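Local coordinates for ATP-binding protein (Mycobacterium tuberculosis, PDB 5UKV), which probably transfers the phosphoryl group of ATP to a histidine as a two-component sensor kinase, this fragment being its dimerisation and phosphoacceptor (DHp) domain, at residues H23-P28 / G62-D67. The protein carries 1 engineered substitution. Numbering follows the deposited sequence.
With EDO (1,2-ethanediol), chain D.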
loop_
_atom_site.group_PDB
_atom_site.type_symbol
_atom_site.label_atom_id
_atom_site.label_comp_id
_atom_site.label_asym_id
_atom_site.label_seq_id
_atom_site.Cartn_x
_atom_site.Cartn_y
_atom_site.Cartn_z
ATOM N N HIS A 23 2.230 5.825 -5.752
ATOM C CA HIS A 23 1.067 6.501 -6.286
ATOM C C HIS A 23 0.038 5.553 -6.816
ATOM O O HIS A 23 -1.153 5.784 -6.595
ATOM C CB HIS A 23 1.462 7.536 -7.364
ATOM C CG HIS A 23 2.041 8.813 -6.801
ATOM N ND1 HIS A 23 1.350 9.643 -5.962
ATOM C CD2 HIS A 23 3.214 9.439 -7.057
ATOM C CE1 HIS A 23 2.085 10.709 -5.704
ATOM N NE2 HIS A 23 3.220 10.608 -6.356
ATOM N N GLU A 24 0.452 4.429 -7.387
ATOM C CA GLU A 24 -0.509 3.461 -7.849
ATOM C C GLU A 24 -1.288 2.774 -6.714
ATOM O O GLU A 24 -2.503 2.471 -6.824
ATOM C CB GLU A 24 0.245 2.363 -8.667
ATOM C CG GLU A 24 0.645 2.742 -10.125
ATOM C CD GLU A 24 1.610 1.755 -10.759
ATOM O OE1 GLU A 24 1.906 0.677 -10.135
ATOM O OE2 GLU A 24 2.213 2.124 -11.820
ATOM N N LEU A 25 -0.613 2.589 -5.583
ATOM C CA LEU A 25 -1.282 2.095 -4.363
ATOM C C LEU A 25 -2.183 3.098 -3.755
ATOM O O LEU A 25 -3.202 2.768 -3.186
ATOM C CB LEU A 25 -0.219 1.640 -3.311
ATOM C CG LEU A 25 0.628 0.461 -3.699
ATOM C CD1 LEU A 25 1.823 0.380 -2.742
ATOM C CD2 LEU A 25 -0.293 -0.797 -3.692
ATOM N N ARG A 26 -1.799 4.341 -3.840
ATOM C CA ARG A 26 -2.549 5.391 -3.243
ATOM C C ARG A 26 -3.946 5.558 -3.749
ATOM O O ARG A 26 -4.804 5.890 -3.016
ATOM C CB ARG A 26 -1.826 6.692 -3.416
ATOM C CG ARG A 26 -1.784 7.421 -2.132
ATOM C CD ARG A 26 -1.721 8.884 -2.372
ATOM N NE ARG A 26 -0.495 9.431 -1.890
ATOM C CZ ARG A 26 -0.353 10.727 -1.682
ATOM N NH1 ARG A 26 0.788 11.232 -1.244
ATOM N NH2 ARG A 26 -1.367 11.526 -1.938
ATOM N N THR A 27 -4.137 5.345 -5.027
ATOM C CA THR A 27 -5.394 5.522 -5.608
ATOM C C THR A 27 -6.478 4.551 -5.085
ATOM O O THR A 27 -7.460 5.005 -4.584
ATOM C CB THR A 27 -5.248 5.458 -7.115
ATOM O OG1 THR A 27 -4.238 6.403 -7.505
ATOM C CG2 THR A 27 -6.549 5.723 -7.800
ATOM N N PRO A 28 -6.330 3.245 -5.252
ATOM C CA PRO A 28 -7.306 2.394 -4.550
ATOM C C PRO A 28 -7.444 2.633 -2.993
ATOM O O PRO A 28 -8.552 2.563 -2.426
ATOM C CB PRO A 28 -6.849 0.996 -4.925
ATOM C CG PRO A 28 -5.405 1.109 -5.217
ATOM C CD PRO A 28 -5.234 2.451 -5.801
ATOM N N GLY A 62 -3.980 -5.807 -3.535
ATOM C CA GLY A 62 -3.297 -7.006 -3.226
ATOM C C GLY A 62 -2.422 -7.504 -4.334
ATOM O O GLY A 62 -1.291 -8.000 -4.139
ATOM N N LEU A 63 -2.950 -7.425 -5.521
ATOM C CA LEU A 63 -2.190 -7.755 -6.666
ATOM C C LEU A 63 -1.073 -6.829 -6.937
ATOM O O LEU A 63 -0.027 -7.265 -7.354
ATOM C CB LEU A 63 -3.104 -7.768 -7.855
ATOM C CG LEU A 63 -4.284 -8.757 -7.795
ATOM C CD1 LEU A 63 -5.135 -8.439 -9.021
ATOM C CD2 LEU A 63 -3.734 -10.145 -7.835
ATOM N N LEU A 64 -1.258 -5.525 -6.759
ATOM C CA LEU A 64 -0.166 -4.578 -6.951
ATOM C C LEU A 64 0.941 -4.961 -5.950
ATOM O O LEU A 64 2.167 -4.855 -6.202
ATOM C CB LEU A 64 -0.654 -3.112 -6.701
ATOM C CG LEU A 64 -1.601 -2.632 -7.833
ATOM C CD1 LEU A 64 -2.492 -1.435 -7.444
ATOM C CD2 LEU A 64 -0.887 -2.427 -9.205
ATOM N N VAL A 65 0.558 -5.201 -4.702
ATOM C CA VAL A 65 1.564 -5.437 -3.699
ATOM C C VAL A 65 2.318 -6.709 -3.994
ATOM O O VAL A 65 3.562 -6.828 -3.761
ATOM C CB VAL A 65 0.881 -5.498 -2.294
ATOM C CG1 VAL A 65 1.818 -6.113 -1.246
ATOM C CG2 VAL A 65 0.534 -4.124 -1.862
ATOM N N ASP A 66 1.601 -7.757 -4.402
ATOM C CA ASP A 66 2.342 -9.012 -4.754
ATOM C C ASP A 66 3.346 -8.806 -5.885
ATOM O O ASP A 66 4.503 -9.310 -5.822
ATOM C CB ASP A 66 1.406 -10.183 -5.077
ATOM C CG ASP A 66 0.668 -10.727 -3.836
ATOM O OD1 ASP A 66 1.156 -10.601 -2.651
ATOM O OD2 ASP A 66 -0.466 -11.283 -4.079
ATOM N N ASP A 67 2.987 -7.994 -6.859
ATOM C CA ASP A 67 3.873 -7.685 -7.925
ATOM C C ASP A 67 5.030 -6.831 -7.477
ATOM O O ASP A 67 6.177 -7.071 -7.898
ATOM C CB ASP A 67 3.114 -6.982 -9.018
ATOM C CG ASP A 67 3.821 -7.115 -10.366
ATOM O OD1 ASP A 67 4.211 -8.288 -10.732
ATOM O OD2 ASP A 67 3.851 -6.103 -11.131
HETATM C C1 EDO D . 0.499 -7.020 -11.871
HETATM O O1 EDO D . -0.301 -8.168 -11.589
HETATM C C2 EDO D . -0.258 -5.710 -11.684
HETATM O O2 EDO D . 0.682 -4.651 -11.397
#
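L25 and L64 run alongside each other with reversed sense, each reaching toward the other helix, and CD2 of L25 settles 3.8 Å from CB of L64. The same methyl lies 3.9 Å from CG2 of V65, whose side chain lies roughly perpendicular to that of L25. With CG anti to its carbonyl carbon (chi1 -65°), L25 extends between the helices, although its CB leaves the backbone pointing along the interface; a long branched residue suits this buried place. V65, short and beta-branched, presents CG2 close to its own backbone, where the longer L25 reaches it. The CB of L64 is turned toward helix 2-40, and its two methyls spread: CD1 lies 4.0 Å from the backbone O of E24 and 4.5 Å from CG of P28, while CD2 turns to the outer edge, 3.5 Å from O2 of an ethanediol, probably from the crystallisation liquor, whose O2 donates a weak hydrogen bond to OD2 of D67. There the carboxylate of E24 can remain near solvent. P28 adds an apolar ring where its missing N-H kinks the helix. The axes of segments 23-28 and 62-67, in the two arms of this DHp domain's helical hairpin, run nearly antiparallel (162°) and approach to 10.3 Å. L25 also packs on M61 and L68 of helix 47-71 and on L25 of the second subunit, while R26 of each subunit salt-bridges D66 of the other, joining the hairpins in the dimeric helical bundle.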